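Local structure of cryptic loci regulator 2 (Schizosaccharomyces pombe 972h-, 5IKJ) at residues V326-G338 with S509-V522. The protein promotes transcriptional silencing as part of the SHREC repressor complex, acting upstream of histone deacetylases, and is needed for proper nucleosome positioning at heterochromatic loci. Sequence-based numbering, arbitrary orientation.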
loop_
_atom_site.group_PDB
_atom_site.type_symbol
_atom_site.label_atom_id
_atom_site.label_comp_id
_atom_site.label_asym_id
_atom_site.label_seq_id
_atom_site.Cartn_x
_atom_site.Cartn_y
_atom_site.Cartn_z
ATOM N N VAL A 326 -19.900 -16.138 -13.714
ATOM C CA VAL A 326 -19.530 -15.138 -12.718
ATOM C C VAL A 326 -18.122 -14.626 -12.992
ATOM O O VAL A 326 -17.862 -13.419 -12.931
ATOM C CB VAL A 326 -19.652 -15.717 -11.297
ATOM C CG1 VAL A 326 -19.349 -14.644 -10.256
ATOM C CG2 VAL A 326 -21.040 -16.301 -11.070
ATOM N N ALA A 327 -17.195 -15.533 -13.306
ATOM C CA ALA A 327 -15.833 -15.123 -13.628
ATOM C C ALA A 327 -15.787 -14.356 -14.943
ATOM O O ALA A 327 -14.997 -13.416 -15.093
ATOM C CB ALA A 327 -14.920 -16.347 -13.686
ATOM N N HIS A 328 -16.625 -14.742 -15.909
ATOM C CA HIS A 328 -16.690 -14.009 -17.169
ATOM C C HIS A 328 -17.187 -12.586 -16.951
ATOM O O HIS A 328 -16.695 -11.643 -17.582
ATOM C CB HIS A 328 -17.597 -14.746 -18.156
ATOM C CG HIS A 328 -17.835 -14.000 -19.433
ATOM N ND1 HIS A 328 -16.939 -14.009 -20.480
ATOM C CD2 HIS A 328 -18.870 -13.222 -19.831
ATOM C CE1 HIS A 328 -17.412 -13.270 -21.468
ATOM N NE2 HIS A 328 -18.581 -12.782 -21.100
ATOM N N SER A 329 -18.162 -12.411 -16.056
ATOM C CA SER A 329 -18.735 -11.088 -15.831
ATOM C C SER A 329 -17.747 -10.165 -15.129
ATOM O O SER A 329 -17.657 -8.977 -15.460
ATOM C CB SER A 329 -20.022 -11.214 -15.014
ATOM O OG SER A 329 -20.688 -9.969 -14.913
ATOM N N ILE A 330 -16.995 -10.691 -14.161
ATOM C CA ILE A 330 -16.055 -9.863 -13.413
ATOM C C ILE A 330 -14.891 -9.442 -14.303
ATOM O O ILE A 330 -14.423 -8.300 -14.235
ATOM C CB ILE A 330 -15.563 -10.613 -12.162
ATOM C CG1 ILE A 330 -16.744 -10.967 -11.255
ATOM C CG2 ILE A 330 -14.551 -9.769 -11.395
ATOM C CD1 ILE A 330 -16.406 -11.971 -10.172
ATOM N N CYS A 331 -14.408 -10.351 -15.146
ATOM C CA CYS A 331 -13.233 -10.095 -15.968
ATOM C C CYS A 331 -13.533 -9.229 -17.184
ATOM O O CYS A 331 -12.668 -9.090 -18.056
ATOM C CB CYS A 331 -12.611 -11.423 -16.405
ATOM S SG CYS A 331 -11.982 -12.391 -15.014
ATOM N N GLN A 332 -14.730 -8.650 -17.261
ATOM C CA GLN A 332 -15.043 -7.624 -18.242
ATOM C C GLN A 332 -15.096 -6.236 -17.625
ATOM O O GLN A 332 -15.309 -5.258 -18.351
ATOM C CB GLN A 332 -16.381 -7.928 -18.927
ATOM C CG GLN A 332 -16.346 -9.130 -19.850
ATOM C CD GLN A 332 -17.463 -9.104 -20.874
ATOM O OE1 GLN A 332 -18.563 -8.627 -20.597
ATOM N NE2 GLN A 332 -17.179 -9.605 -22.070
ATOM N N THR A 333 -14.905 -6.120 -16.316
ATOM C CA THR A 333 -15.034 -4.849 -15.624
ATOM C C THR A 333 -13.667 -4.219 -15.384
ATOM O O THR A 333 -12.616 -4.819 -15.625
ATOM C CB THR A 333 -15.761 -5.025 -14.286
ATOM O OG1 THR A 333 -14.965 -5.834 -13.411
ATOM C CG2 THR A 333 -17.119 -5.673 -14.486
ATOM N N TRP A 334 -13.698 -2.976 -14.903
ATOM C CA TRP A 334 -12.504 -2.291 -14.428
ATOM C C TRP A 334 -12.943 -1.175 -13.494
ATOM O O TRP A 334 -14.035 -0.622 -13.642
ATOM C CB TRP A 334 -11.663 -1.730 -15.582
ATOM C CG TRP A 334 -12.371 -0.708 -16.425
ATOM C CD1 TRP A 334 -13.153 -0.947 -17.519
ATOM C CD2 TRP A 334 -12.351 0.715 -16.251
ATOM N NE1 TRP A 334 -13.623 0.237 -18.033
ATOM C CE2 TRP A 334 -13.145 1.272 -17.274
ATOM C CE3 TRP A 334 -11.740 1.570 -15.330
ATOM C CZ2 TRP A 334 -13.344 2.646 -17.400
ATOM C CZ3 TRP A 334 -11.940 2.935 -15.456
ATOM C CH2 TRP A 334 -12.735 3.458 -16.484
ATOM N N ASN A 335 -12.087 -0.856 -12.523
ATOM C CA ASN A 335 -12.401 0.203 -11.572
ATOM C C ASN A 335 -11.119 0.816 -11.032
ATOM O O ASN A 335 -10.211 0.095 -10.608
ATOM C CB ASN A 335 -13.265 -0.329 -10.421
ATOM C CG ASN A 335 -12.613 -1.479 -9.677
ATOM O OD1 ASN A 335 -12.457 -2.573 -10.219
ATOM N ND2 ASN A 335 -12.252 -1.244 -8.420
ATOM N N LEU A 336 -11.054 2.146 -11.054
ATOM C CA LEU A 336 -9.970 2.865 -10.405
ATOM C C LEU A 336 -10.152 2.830 -8.892
ATOM O O LEU A 336 -11.269 2.699 -8.383
ATOM C CB LEU A 336 -9.928 4.318 -10.884
ATOM C CG LEU A 336 -9.442 4.613 -12.303
ATOM C CD1 LEU A 336 -10.024 5.934 -12.780
ATOM C CD2 LEU A 336 -7.923 4.657 -12.354
ATOM N N PHE A 337 -9.041 2.953 -8.170
ATOM C CA PHE A 337 -9.088 3.021 -6.718
ATOM C C PHE A 337 -7.849 3.741 -6.206
ATOM O O PHE A 337 -6.821 3.810 -6.882
ATOM C CB PHE A 337 -9.188 1.625 -6.086
ATOM C CG PHE A 337 -8.082 0.693 -6.491
ATOM C CD1 PHE A 337 -6.866 0.708 -5.829
ATOM C CD2 PHE A 337 -8.265 -0.206 -7.526
ATOM C CE1 PHE A 337 -5.849 -0.149 -6.199
ATOM C CE2 PHE A 337 -7.252 -1.069 -7.900
ATOM C CZ PHE A 337 -6.042 -1.040 -7.235
ATOM N N GLY A 338 -7.965 4.279 -4.995
ATOM C CA GLY A 338 -6.832 4.876 -4.318
ATOM C C GLY A 338 -6.449 6.245 -4.839
ATOM O O GLY A 338 -5.296 6.469 -5.222
ATOM N N SER A 509 -9.382 -10.639 -22.749
ATOM C CA SER A 509 -10.804 -10.452 -22.512
ATOM C C SER A 509 -11.204 -9.030 -22.886
ATOM O O SER A 509 -10.374 -8.117 -22.932
ATOM C CB SER A 509 -11.172 -10.738 -21.050
ATOM O OG SER A 509 -10.322 -10.039 -20.159
ATOM N N GLU A 510 -12.494 -8.856 -23.158
ATOM C CA GLU A 510 -13.040 -7.564 -23.566
ATOM C C GLU A 510 -13.400 -6.778 -22.311
ATOM O O GLU A 510 -14.482 -6.951 -21.744
ATOM C CB GLU A 510 -14.247 -7.756 -24.477
ATOM C CG GLU A 510 -13.898 -8.311 -25.852
ATOM C CD GLU A 510 -13.940 -7.253 -26.939
ATOM O OE1 GLU A 510 -14.920 -6.479 -26.981
ATOM O OE2 GLU A 510 -12.992 -7.193 -27.751
ATOM N N VAL A 511 -12.489 -5.913 -21.877
ATOM C CA VAL A 511 -12.704 -5.067 -20.709
ATOM C C VAL A 511 -13.415 -3.807 -21.191
ATOM O O VAL A 511 -12.804 -2.945 -21.829
ATOM C CB VAL A 511 -11.383 -4.737 -20.005
ATOM C CG1 VAL A 511 -11.621 -3.847 -18.793
ATOM C CG2 VAL A 511 -10.670 -6.022 -19.590
ATOM N N LYS A 512 -14.711 -3.699 -20.889
ATOM C CA LYS A 512 -15.528 -2.633 -21.452
ATOM C C LYS A 512 -16.550 -2.045 -20.488
ATOM O O LYS A 512 -17.322 -1.175 -20.903
ATOM C CB LYS A 512 -16.260 -3.145 -22.704
ATOM C CG LYS A 512 -17.253 -4.269 -22.436
ATOM C CD LYS A 512 -17.441 -5.141 -23.670
ATOM C CE LYS A 512 -18.773 -5.872 -23.657
ATOM N NZ LYS A 512 -19.032 -6.560 -24.952
ATOM N N GLU A 513 -16.584 -2.474 -19.230
ATOM C CA GLU A 513 -17.575 -2.011 -18.267
ATOM C C GLU A 513 -16.853 -1.444 -17.052
ATOM O O GLU A 513 -16.052 -2.142 -16.424
ATOM C CB GLU A 513 -18.509 -3.151 -17.853
ATOM C CG GLU A 513 -19.628 -2.732 -16.914
ATOM C CD GLU A 513 -20.467 -3.905 -16.444
ATOM O OE1 GLU A 513 -20.315 -5.011 -17.006
ATOM O OE2 GLU A 513 -21.276 -3.723 -15.509
ATOM N N ARG A 514 -17.130 -0.186 -16.723
ATOM C CA ARG A 514 -16.576 0.412 -15.517
ATOM C C ARG A 514 -17.495 0.137 -14.336
ATOM O O ARG A 514 -18.722 0.169 -14.467
ATOM C CB ARG A 514 -16.381 1.921 -15.672
ATOM C CG ARG A 514 -15.553 2.524 -14.540
ATOM C CD ARG A 514 -15.639 4.039 -14.476
ATOM N NE ARG A 514 -17.006 4.508 -14.255
ATOM C CZ ARG A 514 -17.677 5.334 -15.055
ATOM N NH1 ARG A 514 -17.126 5.823 -16.157
ATOM N NH2 ARG A 514 -18.917 5.685 -14.742
ATOM N N THR A 515 -16.890 -0.134 -13.185
ATOM C CA THR A 515 -17.619 -0.310 -11.941
ATOM C C THR A 515 -17.011 0.597 -10.878
ATOM O O THR A 515 -15.888 1.085 -11.016
ATOM C CB THR A 515 -17.596 -1.772 -11.469
ATOM O OG1 THR A 515 -16.257 -2.148 -11.121
ATOM C CG2 THR A 515 -18.109 -2.692 -12.568
ATOM N N SER A 516 -17.777 0.820 -9.813
ATOM C CA SER A 516 -17.339 1.681 -8.725
ATOM C C SER A 516 -16.443 0.965 -7.728
ATOM O O SER A 516 -15.875 1.619 -6.846
ATOM C CB SER A 516 -18.555 2.240 -7.984
ATOM O OG SER A 516 -19.322 1.188 -7.422
ATOM N N SER A 517 -16.294 -0.349 -7.851
ATOM C CA SER A 517 -15.679 -1.152 -6.806
ATOM C C SER A 517 -15.480 -2.562 -7.333
ATOM O O SER A 517 -16.182 -2.994 -8.251
ATOM C CB SER A 517 -16.559 -1.170 -5.550
ATOM O OG SER A 517 -15.960 -1.917 -4.510
ATOM N N ARG A 518 -14.516 -3.275 -6.746
ATOM C CA ARG A 518 -14.360 -4.689 -7.067
ATOM C C ARG A 518 -15.544 -5.495 -6.551
ATOM O O ARG A 518 -16.059 -6.370 -7.254
ATOM C CB ARG A 518 -13.052 -5.224 -6.479
ATOM C CG ARG A 518 -12.648 -6.607 -6.984
ATOM C CD ARG A 518 -12.633 -6.660 -8.502
ATOM N NE ARG A 518 -11.715 -7.669 -9.022
ATOM C CZ ARG A 518 -11.486 -7.872 -10.317
ATOM N NH1 ARG A 518 -12.109 -7.139 -11.230
ATOM N NH2 ARG A 518 -10.632 -8.809 -10.702
ATOM N N LEU A 519 -15.991 -5.208 -5.327
ATOM C CA LEU A 519 -17.150 -5.903 -4.776
ATOM C C LEU A 519 -18.382 -5.697 -5.648
ATOM O O LEU A 519 -19.198 -6.612 -5.809
ATOM C CB LEU A 519 -17.416 -5.420 -3.350
ATOM C CG LEU A 519 -18.524 -6.138 -2.576
ATOM C CD1 LEU A 519 -18.241 -7.629 -2.465
ATOM C CD2 LEU A 519 -18.676 -5.528 -1.192
ATOM N N SER A 520 -18.535 -4.499 -6.220
ATOM C CA SER A 520 -19.682 -4.233 -7.082
ATOM C C SER A 520 -19.656 -5.115 -8.324
ATOM O O SER A 520 -20.705 -5.583 -8.784
ATOM C CB SER A 520 -19.712 -2.755 -7.472
ATOM O OG SER A 520 -20.583 -2.537 -8.567
ATOM N N ALA A 521 -18.467 -5.353 -8.882
ATOM C CA ALA A 521 -18.353 -6.230 -10.042
ATOM C C ALA A 521 -18.457 -7.699 -9.655
ATOM O O ALA A 521 -18.999 -8.500 -10.423
ATOM C CB ALA A 521 -17.031 -5.973 -10.767
ATOM N N VAL A 522 -17.943 -8.069 -8.481
ATOM C CA VAL A 522 -18.054 -9.447 -8.018
ATOM C C VAL A 522 -19.500 -9.779 -7.671
ATOM O O VAL A 522 -20.010 -10.847 -8.033
ATOM C CB VAL A 522 -17.117 -9.676 -6.818
ATOM C CG1 VAL A 522 -17.360 -11.041 -6.187
ATOM C CG2 VAL A 522 -15.661 -9.547 -7.247
HETATM O O HOH W 1 -13.653 -4.655 -11.142
HETATM O O HOH W 2 -13.036 1.356 -7.261
#
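Thr333 and Trp334 pair in parallel with Glu513 and Arg514, so the short strand 513-514 joins an edge of strand 333-338. Gln332 O accepts from both Lys512 N (3.0 Å) and Glu513 N (3.2 Å). Further along, Trp334 N donates to Glu513 O, and Trp334 O accepts from Thr515 N at 2.9 Å. Strand 377-384 pairs with the other edge of strand 333-338. The Trp334 ring lies across Arg514, whose CG sits 3.5 Å from the centroid of the six-membered ring, a CH-pi contact over one face. Val511 CG1 meets Trp334 CD1 obliquely. Arg514 NH1 hydrogen-bonds to the backbone of the chain of another protein. On the opposite sheet face, Thr333 CG2 packs on Thr515 CG2 and Ala521 CB. With chi1 at 65°, Thr333 OG1 turns back to donate to Ile330 O at 2.7 Å. Ile330 CG2 lies over one face of the Arg518 guanidinium, whose NE and NH1 hydrogen-bond to Gly245 O and Gly385 O. One water links Thr333 OG1, Asn335 OD1 and Arg518 NH1; a second joins Asn335 ND2 to Leu336 O and Ser516 O. Backbone pairing thus sets the register, while each end of the buried Asn335 amide has a water partner.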